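Side-chain contacts in putative aldolase (Bacteroides vulgatus ATCC 8482, PDB 3DXI), which is of unknown function but is probably an aldolase-like protein, built on a closed eight-stranded TIM barrel: residues A28-M33 against K66-I71; V130-M135 against K151-I156; A157-M162 against I212-A217; V189-H194 against L201-T206; T236-N239 against G243-V246. All coordinates share one frame; numbering follows the deposited sequence.

Contact 1 (A28-M33 against K66-I71); sequences AYILAM and KHLRNI
Ile-30 sits between Leu-68 and Ile-71 where two outer helices of the TIM barrel, 23-34 and 62-71, run side by side. Their segments are 10.3 Å apart at closest axis approach, point nearly the same way and cross at -30°, as neighbouring helices of a beta/alpha barrel do.

The contact is carried by apolar side chains, and no hydrogen bond links the two segments. Ile-30 meets each partner at about a right angle and divides its branches between them. Its CG2, which chi1 of -64° turns opposite the backbone N, lies against both CG1 and CD1 of Ile-71. Leu-31 plays a lesser part at the margin, bringing CD2 near Ile-71 O.

Polar links to residues flanking segment 28-33 join the same helix pair: His-67 NE2 bonds to Asp-27 OD1, and Ile-71 O to Asn-34 ND2. Inward, Leu-68 also rests on Val-43 of strand 40-45, so the contact reaches from the barrel wall to the protein surface. On the Leu-68 side the fit is tight: CG1 of Ile-30 comes to 3.5 Å from Leu-68 CD2, and the CD1 beyond it stays 3.8 Å from the same methyl.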
# COMPACT_ATOMS: atom_id res chain seq x y z
N ALA A 28 -9.86 -24.56 7.62
CA ALA A 28 -9.52 -24.08 6.29
C ALA A 28 -8.18 -23.34 6.37
O ALA A 28 -7.29 -23.54 5.54
CB ALA A 28 -10.62 -23.15 5.77
N TYR A 29 -8.05 -22.49 7.38
CA TYR A 29 -6.81 -21.73 7.59
C TYR A 29 -5.62 -22.66 7.77
O TYR A 29 -4.66 -22.60 7.01
CB TYR A 29 -6.94 -20.81 8.82
CG TYR A 29 -5.63 -20.17 9.26
CD1 TYR A 29 -5.06 -19.13 8.53
CD2 TYR A 29 -4.96 -20.62 10.40
CE1 TYR A 29 -3.85 -18.56 8.92
CE2 TYR A 29 -3.75 -20.06 10.80
CZ TYR A 29 -3.20 -19.02 10.06
OH TYR A 29 -2.02 -18.45 10.46
N ILE A 30 -5.68 -23.54 8.77
CA ILE A 30 -4.57 -24.47 9.04
C ILE A 30 -4.18 -25.28 7.81
O ILE A 30 -2.99 -25.44 7.52
CB ILE A 30 -4.92 -25.43 10.19
CG1 ILE A 30 -5.11 -24.65 11.50
CG2 ILE A 30 -3.82 -26.47 10.36
CD1 ILE A 30 -3.83 -24.04 12.07
N LEU A 31 -5.16 -25.79 7.07
CA LEU A 31 -4.86 -26.59 5.89
C LEU A 31 -4.27 -25.77 4.74
O LEU A 31 -3.41 -26.25 4.00
CB LEU A 31 -6.11 -27.34 5.41
CG LEU A 31 -6.60 -28.40 6.41
CD1 LEU A 31 -7.92 -28.99 5.94
CD2 LEU A 31 -5.54 -29.49 6.56
N ALA A 32 -4.71 -24.52 4.60
CA ALA A 32 -4.18 -23.66 3.56
C ALA A 32 -2.71 -23.36 3.87
O ALA A 32 -1.87 -23.35 2.98
CB ALA A 32 -4.97 -22.35 3.50
N MSE A 33 -2.42 -23.12 5.14
CA MSE A 33 -1.05 -22.83 5.55
C MSE A 33 -0.12 -24.00 5.23
O MSE A 33 1.07 -23.81 5.01
CB MSE A 33 -1.00 -22.51 7.04
CG MSE A 33 -1.76 -21.24 7.44
SE MSE A 33 -1.18 -19.63 6.51
CE MSE A 33 -2.70 -19.45 5.31
N LYS A 66 -4.07 -29.48 20.32
CA LYS A 66 -3.84 -30.87 19.94
C LYS A 66 -4.36 -31.13 18.53
O LYS A 66 -3.74 -31.85 17.75
CB LYS A 66 -4.56 -31.82 20.90
CG LYS A 66 -3.90 -31.96 22.25
CD LYS A 66 -4.67 -32.94 23.12
CE LYS A 66 -3.99 -33.16 24.46
NZ LYS A 66 -4.74 -34.13 25.30
N HIS A 67 -5.51 -30.53 18.21
CA HIS A 67 -6.12 -30.66 16.90
C HIS A 67 -5.25 -29.97 15.84
O HIS A 67 -4.92 -30.56 14.81
CB HIS A 67 -7.52 -30.03 16.92
CG HIS A 67 -8.18 -29.97 15.58
ND1 HIS A 67 -8.45 -31.09 14.83
CD2 HIS A 67 -8.62 -28.91 14.85
CE1 HIS A 67 -9.04 -30.73 13.70
NE2 HIS A 67 -9.15 -29.42 13.69
N LEU A 68 -4.89 -28.72 16.09
CA LEU A 68 -4.07 -27.96 15.16
C LEU A 68 -2.72 -28.64 14.93
O LEU A 68 -2.23 -28.71 13.81
CB LEU A 68 -3.83 -26.54 15.70
CG LEU A 68 -5.08 -25.68 15.96
CD1 LEU A 68 -4.64 -24.27 16.33
CD2 LEU A 68 -5.98 -25.66 14.73
N ARG A 69 -2.12 -29.14 16.01
CA ARG A 69 -0.84 -29.82 15.91
C ARG A 69 -0.97 -31.11 15.10
O ARG A 69 -0.03 -31.55 14.43
CB ARG A 69 -0.29 -30.13 17.30
CG ARG A 69 1.03 -30.85 17.27
CD ARG A 69 2.06 -30.06 16.48
NE ARG A 69 3.15 -29.60 17.33
CZ ARG A 69 4.09 -28.74 16.97
NH1 ARG A 69 4.09 -28.20 15.75
NH2 ARG A 69 5.04 -28.41 17.83
N ASN A 70 -2.15 -31.70 15.17
CA ASN A 70 -2.44 -32.94 14.47
C ASN A 70 -2.52 -32.75 12.96
O ASN A 70 -2.02 -33.58 12.20
CB ASN A 70 -3.75 -33.52 15.00
CG ASN A 70 -3.63 -34.97 15.38
OD1 ASN A 70 -2.62 -35.39 15.95
ND2 ASN A 70 -4.68 -35.74 15.09
N ILE A 71 -3.15 -31.66 12.53
CA ILE A 71 -3.33 -31.41 11.10
C ILE A 71 -2.34 -30.46 10.44
O ILE A 71 -2.25 -30.42 9.22
CB ILE A 71 -4.77 -30.91 10.80
CG1 ILE A 71 -5.09 -29.68 11.66
CG2 ILE A 71 -5.77 -32.03 11.08
CD1 ILE A 71 -6.43 -29.03 11.32

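Contact 2 (V130-M135 against K151-I156); sequences VGFNVM and KAIDKI
Phe-132 pushes its ring out from strand 129-134 toward Ile-153 and Ile-156. Its CB leaves the strand in the direction of the 151-156 segment. With chi1 at -74°, CG stands opposite the carbonyl carbon, and CB and CG act as the stalk for a ring whose far end does the touching. On one side CE1 reaches CG2 of Ile-153 at 3.8 Å. At the tip, CZ meets the same methyl slightly more loosely, at 4.1 Å. On the other side the contact is loose: CE2 comes within 4.5 Å of Ile-156 CG2, which lies near the ring plane, at its edge. The ring and the Ile-153 side chain lie alongside, pointing contrary ways.

Val-130, two residues earlier on the same face of the strand, adds a loose contact, its CB lying 4.1 Å from Ile-156 O. A 3.0 Å backbone bond from Ile-156 N to Ile-153 O closes a tight turn between the two isoleucines. Ala-120 of helix 113-124 touches both Phe-132 and Ile-156, and Phe-160 of the next strand touches both Phe-132 and Ile-153, so the aromatic ring is buried among apolar neighbours.

No alpha-helix lies between strands 129-134 and 159-163; a short 3-10 segment and its turn face the strand instead. The result is still the apolar layer of a TIM barrel, where outward-pointing strand residues pack under the outer shell.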
# COMPACT_ATOMS: atom_id res chain seq x y z
N VAL A 130 12.00 -19.28 21.80
CA VAL A 130 11.50 -18.02 22.34
C VAL A 130 11.65 -16.86 21.38
O VAL A 130 12.72 -16.64 20.81
CB VAL A 130 12.22 -17.64 23.66
CG1 VAL A 130 11.67 -16.31 24.19
CG2 VAL A 130 12.02 -18.73 24.68
N GLY A 131 10.56 -16.11 21.19
CA GLY A 131 10.59 -14.96 20.31
C GLY A 131 10.29 -13.66 21.04
O GLY A 131 9.38 -13.59 21.86
N PHE A 132 11.07 -12.63 20.74
CA PHE A 132 10.87 -11.31 21.34
C PHE A 132 10.22 -10.41 20.29
O PHE A 132 10.81 -10.14 19.25
CB PHE A 132 12.21 -10.65 21.74
CG PHE A 132 12.86 -11.23 22.96
CD1 PHE A 132 13.35 -10.38 23.96
CD2 PHE A 132 13.07 -12.60 23.10
CE1 PHE A 132 14.02 -10.90 25.07
CE2 PHE A 132 13.74 -13.12 24.20
CZ PHE A 132 14.22 -12.27 25.19
N ASN A 133 8.99 -9.96 20.56
CA ASN A 133 8.31 -9.04 19.65
C ASN A 133 8.34 -7.70 20.36
O ASN A 133 7.42 -7.36 21.11
CB ASN A 133 6.88 -9.50 19.38
CG ASN A 133 6.78 -10.44 18.18
OD1 ASN A 133 7.57 -11.37 18.03
ND2 ASN A 133 5.80 -10.18 17.31
N VAL A 134 9.42 -6.95 20.13
CA VAL A 134 9.61 -5.65 20.78
C VAL A 134 8.94 -4.49 20.04
O VAL A 134 9.21 -4.24 18.86
CB VAL A 134 11.11 -5.35 20.95
CG1 VAL A 134 11.31 -4.03 21.70
CG2 VAL A 134 11.78 -6.51 21.70
N MSE A 135 8.07 -3.79 20.75
CA MSE A 135 7.31 -2.68 20.20
C MSE A 135 8.08 -1.37 20.09
O MSE A 135 9.18 -1.23 20.62
CB MSE A 135 6.07 -2.44 21.06
CG MSE A 135 5.39 -3.73 21.47
SE MSE A 135 3.85 -3.47 22.63
CE MSE A 135 4.58 -2.24 23.91
N LYS A 151 22.51 -7.72 24.01
CA LYS A 151 23.49 -8.79 24.07
C LYS A 151 23.06 -9.87 25.06
O LYS A 151 23.41 -11.04 24.92
CB LYS A 151 24.87 -8.26 24.47
CG LYS A 151 25.91 -9.37 24.56
CD LYS A 151 27.32 -8.85 24.81
CE LYS A 151 28.30 -10.01 24.95
NZ LYS A 151 29.71 -9.52 25.10
N ALA A 152 22.28 -9.47 26.06
CA ALA A 152 21.81 -10.40 27.08
C ALA A 152 20.83 -11.46 26.57
O ALA A 152 20.52 -12.42 27.27
CB ALA A 152 21.17 -9.63 28.24
N ILE A 153 20.34 -11.31 25.34
CA ILE A 153 19.40 -12.27 24.78
C ILE A 153 20.05 -13.29 23.84
O ILE A 153 19.38 -14.20 23.36
CB ILE A 153 18.26 -11.55 24.00
CG1 ILE A 153 18.76 -11.07 22.64
CG2 ILE A 153 17.77 -10.36 24.80
CD1 ILE A 153 17.65 -10.53 21.74
N ASP A 154 21.35 -13.14 23.60
CA ASP A 154 22.07 -14.04 22.71
C ASP A 154 21.90 -15.54 22.93
O ASP A 154 21.87 -16.30 21.96
CB ASP A 154 23.57 -13.70 22.72
CG ASP A 154 23.89 -12.47 21.90
OD1 ASP A 154 23.08 -12.09 21.03
OD2 ASP A 154 24.97 -11.87 22.12
N LYS A 155 21.80 -15.97 24.18
CA LYS A 155 21.64 -17.40 24.46
C LYS A 155 20.19 -17.82 24.67
O LYS A 155 19.91 -19.01 24.82
CB LYS A 155 22.47 -17.80 25.68
CG LYS A 155 23.88 -18.27 25.36
CD LYS A 155 24.68 -17.20 24.64
CE LYS A 155 26.08 -17.69 24.31
NZ LYS A 155 26.87 -16.64 23.59
N ILE A 156 19.27 -16.86 24.68
CA ILE A 156 17.86 -17.16 24.90
C ILE A 156 16.97 -17.00 23.67
O ILE A 156 16.25 -17.92 23.29
CB ILE A 156 17.26 -16.27 26.01
CG1 ILE A 156 17.98 -16.50 27.34
CG2 ILE A 156 15.77 -16.58 26.17
CD1 ILE A 156 19.22 -15.68 27.51

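Contact 3 (A157-M162 against I212-A217); sequences ADLFCM and IDFIDA
Asp-216 OD2, which lies 4.0 Å from Cys-161 SG, is gripped from outside the two segments by a salt bridge to Arg-105 NH2 and a hydrogen bond from His-192 ND1. The thiol merely packs against the carboxylate. Two such partners on one buried oxygen restrain the rotation of the group.

Toward the N-terminal ends of the two strands the contact turns apolar. Leu-159 has its CG opposite the backbone N (chi1 171°), which carries both methyls to Phe-214. CD2 sits over one face of the ring as a CH-pi contact, 4.1 Å from the ring centroid and 16° off the normal. CD1 grips nearer the stem, closing tightly to 3.4 Å from Phe-214 CD2 and lying 3.7 Å from Phe-214 CB. The same ring meets Tyr-40 edge-to-face.

Met-162, a selenomethionine, bends at chi3 and brings its CE to 3.9 Å from Ile-212 CD1. Ile-212 belongs to the loop leading into strand 214-217 and also touches Ala-207 of helix 200-209.

The touching parts, 159-162 and 212-216, run 81° apart because they belong to strands 159-163 and 214-217, the sixth and eighth of the barrel. Strand 189-192 lies between them in the sheet; Leu-159 also touches Met-103 and Arg-105 of strand 103-108, two places round the barrel on the other side of strand 129-134.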
# COMPACT_ATOMS: atom_id res chain seq x y z
N ALA A 157 17.01 -15.82 23.06
CA ALA A 157 16.18 -15.55 21.90
C ALA A 157 16.43 -16.44 20.69
O ALA A 157 17.58 -16.76 20.37
CB ALA A 157 16.33 -14.08 21.50
N ASP A 158 15.35 -16.84 20.04
CA ASP A 158 15.40 -17.64 18.82
C ASP A 158 14.92 -16.70 17.72
O ASP A 158 15.04 -16.99 16.53
CB ASP A 158 14.47 -18.84 18.94
CG ASP A 158 15.02 -19.90 19.85
OD1 ASP A 158 15.96 -20.59 19.42
OD2 ASP A 158 14.53 -20.03 20.99
N LEU A 159 14.38 -15.57 18.15
CA LEU A 159 13.88 -14.55 17.26
C LEU A 159 13.74 -13.21 17.96
O LEU A 159 13.17 -13.13 19.05
CB LEU A 159 12.52 -14.96 16.68
CG LEU A 159 11.82 -13.84 15.90
CD1 LEU A 159 12.69 -13.45 14.71
CD2 LEU A 159 10.44 -14.30 15.43
N PHE A 160 14.27 -12.17 17.33
CA PHE A 160 14.16 -10.81 17.83
C PHE A 160 13.37 -10.08 16.74
O PHE A 160 13.92 -9.72 15.71
CB PHE A 160 15.53 -10.15 17.98
CG PHE A 160 15.46 -8.74 18.53
CD1 PHE A 160 15.21 -8.52 19.88
CD2 PHE A 160 15.59 -7.65 17.68
CE1 PHE A 160 15.09 -7.23 20.37
CE2 PHE A 160 15.47 -6.34 18.17
CZ PHE A 160 15.22 -6.13 19.52
N CYS A 161 12.07 -9.89 16.98
CA CYS A 161 11.19 -9.25 16.00
C CYS A 161 10.99 -7.75 16.21
O CYS A 161 10.53 -7.32 17.27
CB CYS A 161 9.83 -9.96 16.03
SG CYS A 161 8.66 -9.42 14.76
N MSE A 162 11.35 -6.95 15.21
CA MSE A 162 11.19 -5.50 15.28
C MSE A 162 9.76 -5.16 14.85
O MSE A 162 9.36 -5.47 13.73
CB MSE A 162 12.20 -4.80 14.36
CG MSE A 162 13.64 -5.24 14.57
SE MSE A 162 14.85 -4.30 13.39
CE MSE A 162 14.24 -5.00 11.70
N ILE A 212 17.33 -10.23 6.47
CA ILE A 212 16.51 -10.45 7.66
C ILE A 212 16.08 -11.93 7.70
O ILE A 212 15.92 -12.57 6.66
CB ILE A 212 15.27 -9.52 7.67
CG1 ILE A 212 14.80 -9.30 9.11
CG2 ILE A 212 14.16 -10.11 6.82
CD1 ILE A 212 13.96 -8.06 9.32
N ASP A 213 15.89 -12.46 8.90
CA ASP A 213 15.54 -13.86 9.10
C ASP A 213 14.05 -14.21 9.15
O ASP A 213 13.65 -15.30 8.75
CB ASP A 213 16.21 -14.36 10.39
CG ASP A 213 17.70 -14.03 10.44
OD1 ASP A 213 18.50 -14.78 9.83
OD2 ASP A 213 18.07 -13.03 11.07
N PHE A 214 13.23 -13.28 9.66
CA PHE A 214 11.79 -13.50 9.80
C PHE A 214 10.93 -12.32 9.34
O PHE A 214 11.30 -11.16 9.51
CB PHE A 214 11.45 -13.76 11.28
CG PHE A 214 11.50 -15.20 11.69
CD1 PHE A 214 10.35 -15.99 11.63
CD2 PHE A 214 12.67 -15.77 12.19
CE1 PHE A 214 10.36 -17.31 12.07
CE2 PHE A 214 12.70 -17.09 12.63
CZ PHE A 214 11.54 -17.86 12.57
N ILE A 215 9.78 -12.63 8.75
CA ILE A 215 8.83 -11.59 8.33
C ILE A 215 7.43 -12.04 8.75
O ILE A 215 7.05 -13.19 8.53
CB ILE A 215 8.82 -11.35 6.80
CG1 ILE A 215 10.15 -10.74 6.35
CG2 ILE A 215 7.68 -10.40 6.44
CD1 ILE A 215 10.45 -9.38 6.95
N ASP A 216 6.69 -11.12 9.37
CA ASP A 216 5.32 -11.35 9.83
C ASP A 216 4.32 -10.74 8.84
O ASP A 216 4.56 -9.68 8.27
CB ASP A 216 5.09 -10.69 11.20
CG ASP A 216 5.69 -11.46 12.36
OD1 ASP A 216 6.56 -12.32 12.14
OD2 ASP A 216 5.28 -11.17 13.51
N ALA A 217 3.18 -11.41 8.68
CA ALA A 217 2.11 -10.93 7.81
C ALA A 217 0.85 -11.71 8.17
O ALA A 217 0.91 -12.65 8.95
CB ALA A 217 2.48 -11.15 6.35

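Contact 4 (V189-H194 against L201-T206); sequences VGFHGH and LINSIT
Phe-191 and Ser-204 have the closest CA atoms across the contact, 6.9 Å apart, where strand 189-192 passes beneath helix 200-209. Beyond the strand, 193-194 continues as loop, and no direct hydrogen bond joins the segments.

The ring of Phe-191 does most of the touching. A chi1 of 175° extends it away from its own N and toward the helix. CE2 and CZ each lie 3.7 Å from Asn-203 CB, approached obliquely, while Ser-204 OG lies in the ring plane at the edge, 3.7 Å from Phe-191 CD2. The ring and the Asn-203 amide are nearly perpendicular, 87° apart. One ring face is overlain by Gly-193 N, and the lack of a side chain at Gly-193 leaves room for Phe-191 CE2.

Strand and helix are the first two elements of a beta-alpha-beta crossover, completed by strand 214-217 in the TIM barrel.

Water takes up the polar work. One molecule accepts from Gly-193 N at 3.0 Å and donates to Ser-204 OG, also at 3.0 Å; that hydroxyl is bonded to Gly-200 O as well. A second accepts from Asn-203 ND2 at 2.9 Å and lies near His-194 O; the amide nitrogen is also bonded to Ile-169 O. On the outer side of the helix, Ile-202 packs on Ile-202 of the second subunit, and Leu-201 on Leu-199 of that subunit.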
# COMPACT_ATOMS: atom_id res chain seq x y z
N VAL A 189 16.80 -12.17 13.34
CA VAL A 189 15.98 -10.97 13.45
C VAL A 189 14.76 -11.03 12.54
O VAL A 189 14.80 -11.63 11.46
CB VAL A 189 16.80 -9.70 13.09
CG1 VAL A 189 15.95 -8.45 13.25
CG2 VAL A 189 18.05 -9.63 13.98
N GLY A 190 13.67 -10.42 13.00
CA GLY A 190 12.44 -10.40 12.22
C GLY A 190 11.84 -9.00 12.15
O GLY A 190 12.26 -8.09 12.87
N PHE A 191 10.85 -8.84 11.28
CA PHE A 191 10.17 -7.56 11.10
C PHE A 191 8.67 -7.78 11.00
O PHE A 191 8.20 -8.68 10.30
CB PHE A 191 10.64 -6.87 9.82
CG PHE A 191 9.89 -5.60 9.51
CD1 PHE A 191 10.04 -4.46 10.32
CD2 PHE A 191 9.02 -5.53 8.42
CE1 PHE A 191 9.34 -3.29 10.05
CE2 PHE A 191 8.30 -4.36 8.14
CZ PHE A 191 8.46 -3.23 8.96
N HIS A 192 7.92 -6.96 11.73
CA HIS A 192 6.46 -7.02 11.69
C HIS A 192 5.99 -5.61 11.36
O HIS A 192 5.97 -4.73 12.22
CB HIS A 192 5.89 -7.47 13.04
CG HIS A 192 4.40 -7.63 13.04
ND1 HIS A 192 3.76 -8.76 13.51
CD2 HIS A 192 3.41 -6.78 12.65
CE1 HIS A 192 2.46 -8.60 13.41
NE2 HIS A 192 2.22 -7.41 12.89
N GLY A 193 5.63 -5.39 10.10
CA GLY A 193 5.21 -4.07 9.71
C GLY A 193 3.71 -3.86 9.74
O GLY A 193 2.93 -4.81 9.64
N HIS A 194 3.30 -2.61 9.93
CA HIS A 194 1.88 -2.27 9.91
C HIS A 194 1.64 -1.49 8.62
O HIS A 194 2.58 -0.90 8.07
CB HIS A 194 1.49 -1.46 11.14
CG HIS A 194 1.34 -2.29 12.37
ND1 HIS A 194 1.06 -1.74 13.61
CD2 HIS A 194 1.42 -3.63 12.56
CE1 HIS A 194 0.97 -2.71 14.50
NE2 HIS A 194 1.19 -3.86 13.89
N LEU A 201 4.71 -3.82 2.59
CA LEU A 201 5.41 -4.63 1.60
C LEU A 201 6.83 -4.14 1.34
O LEU A 201 7.78 -4.91 1.48
CB LEU A 201 4.64 -4.67 0.27
CG LEU A 201 5.35 -5.42 -0.86
CD1 LEU A 201 5.45 -6.91 -0.54
CD2 LEU A 201 4.61 -5.21 -2.17
N ILE A 202 6.98 -2.87 0.98
CA ILE A 202 8.32 -2.37 0.68
C ILE A 202 9.28 -2.41 1.87
O ILE A 202 10.47 -2.65 1.69
CB ILE A 202 8.28 -0.94 0.06
CG1 ILE A 202 9.65 -0.62 -0.53
CG2 ILE A 202 7.88 0.10 1.10
CD1 ILE A 202 10.14 -1.68 -1.54
N ASN A 203 8.77 -2.18 3.08
CA ASN A 203 9.64 -2.26 4.26
C ASN A 203 10.11 -3.71 4.42
O ASN A 203 11.28 -3.96 4.69
CB ASN A 203 8.90 -1.85 5.54
CG ASN A 203 8.73 -0.35 5.69
OD1 ASN A 203 9.52 0.43 5.17
ND2 ASN A 203 7.70 0.05 6.42
N SER A 204 9.19 -4.65 4.25
CA SER A 204 9.52 -6.07 4.38
C SER A 204 10.51 -6.53 3.31
O SER A 204 11.47 -7.24 3.60
CB SER A 204 8.24 -6.92 4.32
OG SER A 204 7.32 -6.51 5.33
N ILE A 205 10.28 -6.14 2.06
CA ILE A 205 11.18 -6.52 0.99
C ILE A 205 12.57 -5.92 1.26
O ILE A 205 13.59 -6.55 0.98
CB ILE A 205 10.66 -6.03 -0.38
CG1 ILE A 205 9.31 -6.68 -0.68
CG2 ILE A 205 11.67 -6.38 -1.48
CD1 ILE A 205 9.34 -8.21 -0.72
N THR A 206 12.60 -4.71 1.81
CA THR A 206 13.85 -4.03 2.12
C THR A 206 14.63 -4.83 3.16
O THR A 206 15.85 -5.00 3.05
CB THR A 206 13.59 -2.59 2.65
OG1 THR A 206 12.97 -1.80 1.63
CG2 THR A 206 14.88 -1.92 3.08
O HOH W 1 5.95 -7.38 7.83
O HOH W 2 5.56 -1.45 7.60

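Contact 5 (T236-N239 against G243-V246); sequences TYLN and GLNV
Asn-239 and Leu-238 turn different sides to Leu-244 as helix 231-241, an outer helix of the TIM barrel, gives way to the loop before helix 248-265. Gly-243, with a positive phi, lies in the bend, after which the chain doubles back along the last turns of the helix.

Leu-238 and Leu-244 cross obliquely on the apolar side. The CD2 methyl of Leu-244 tucks against Leu-238 CB at 3.8 Å and Leu-238 CD1 at 3.9 Å. Behind these carbons the backbone is joined: Leu-244 N bonds to Leu-238 O at 3.2 Å, nearly straight at the hydrogen (173°) but from above the carbonyl plane.

Asn-239 lies along the other side of the returning chain. Its side chain leaves on the far side from its own N, beside the carbonyl carbon (chi1 170°), and so brings the amide to Leu-244 O. ND2 donates to that oxygen at 2.8 Å, with an angle of 145° at the hydrogen, and Asn-239 CA adds a CA-H...O contact to it at 3.1 Å. Amide and carbonyl are tilted out of each other's planes. Farther on, Val-246 CG2 lies loosely against Asn-239 CB.

Asn-239 also packs on Ile-301 of the second subunit. Beside the amide a water accepts a bond of 3.2 Å from Val-246 N and a weak one of 2.9 Å from Asn-239 ND2.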
# COMPACT_ATOMS: atom_id res chain seq x y z
N THR A 236 2.92 -12.88 -3.43
CA THR A 236 2.85 -12.54 -4.85
C THR A 236 4.15 -11.88 -5.29
O THR A 236 4.73 -12.25 -6.31
CB THR A 236 1.67 -11.60 -5.15
OG1 THR A 236 0.44 -12.31 -4.97
CG2 THR A 236 1.74 -11.10 -6.59
N TYR A 237 4.62 -10.92 -4.49
CA TYR A 237 5.86 -10.21 -4.80
C TYR A 237 7.07 -11.15 -4.84
O TYR A 237 7.87 -11.11 -5.77
CB TYR A 237 6.13 -9.11 -3.77
CG TYR A 237 7.21 -8.13 -4.22
CD1 TYR A 237 6.87 -6.97 -4.91
CD2 TYR A 237 8.56 -8.40 -4.00
CE1 TYR A 237 7.85 -6.10 -5.37
CE2 TYR A 237 9.56 -7.53 -4.46
CZ TYR A 237 9.19 -6.38 -5.15
OH TYR A 237 10.14 -5.51 -5.62
N LEU A 238 7.20 -11.98 -3.81
CA LEU A 238 8.31 -12.93 -3.73
C LEU A 238 8.28 -13.96 -4.85
O LEU A 238 9.33 -14.40 -5.31
CB LEU A 238 8.31 -13.63 -2.36
CG LEU A 238 8.51 -12.74 -1.12
CD1 LEU A 238 8.46 -13.58 0.15
CD2 LEU A 238 9.84 -12.00 -1.22
N ASN A 239 7.09 -14.36 -5.28
CA ASN A 239 6.98 -15.34 -6.35
C ASN A 239 7.58 -14.78 -7.64
O ASN A 239 8.23 -15.50 -8.40
CB ASN A 239 5.52 -15.74 -6.58
CG ASN A 239 5.33 -16.57 -7.84
OD1 ASN A 239 4.99 -16.03 -8.90
ND2 ASN A 239 5.55 -17.87 -7.73
N GLY A 243 11.74 -15.74 -6.80
CA GLY A 243 11.60 -17.13 -7.19
C GLY A 243 10.90 -18.03 -6.20
O GLY A 243 11.13 -19.24 -6.19
N LEU A 244 10.03 -17.48 -5.36
CA LEU A 244 9.33 -18.29 -4.37
C LEU A 244 8.14 -18.99 -5.01
O LEU A 244 7.23 -18.34 -5.52
CB LEU A 244 8.83 -17.41 -3.21
CG LEU A 244 8.20 -18.14 -2.02
CD1 LEU A 244 9.28 -18.93 -1.29
CD2 LEU A 244 7.55 -17.14 -1.07
N ASN A 245 8.14 -20.32 -4.98
CA ASN A 245 7.01 -21.06 -5.55
C ASN A 245 5.81 -20.89 -4.63
O ASN A 245 5.90 -21.07 -3.42
CB ASN A 245 7.34 -22.54 -5.70
CG ASN A 245 6.14 -23.36 -6.16
OD1 ASN A 245 5.40 -22.94 -7.05
ND2 ASN A 245 5.95 -24.53 -5.55
N VAL A 246 4.67 -20.53 -5.22
CA VAL A 246 3.43 -20.32 -4.47
C VAL A 246 2.22 -20.95 -5.15
O VAL A 246 2.07 -20.86 -6.37
CB VAL A 246 3.14 -18.81 -4.30
CG1 VAL A 246 1.78 -18.60 -3.65
CG2 VAL A 246 4.22 -18.17 -3.46
O HOH W 3 4.75 -20.54 -8.45

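The five contacts follow the barrel round. Contact 1 joins two early outer helices and stands apart, its centre about 22 to 28 Å from those of the others. Contacts 2, 3 and 4 share the sheet: their strands 129-134, 159-163, 189-192 and 214-217 are consecutive neighbours, and contact 3 lies about 10 Å from contact 2 and about 9 Å from contact 4 between centres. Along the chain, contact 4 falls between the two segments of contact 3, while the others come in series. Contact 5 closes the set, about 16 Å from contact 4 between centres and touching it through helices 200-209 and 231-241. Contacts 4 and 5 both reach the second subunit, so the helices on this side of the barrel lie between the sheet and that subunit.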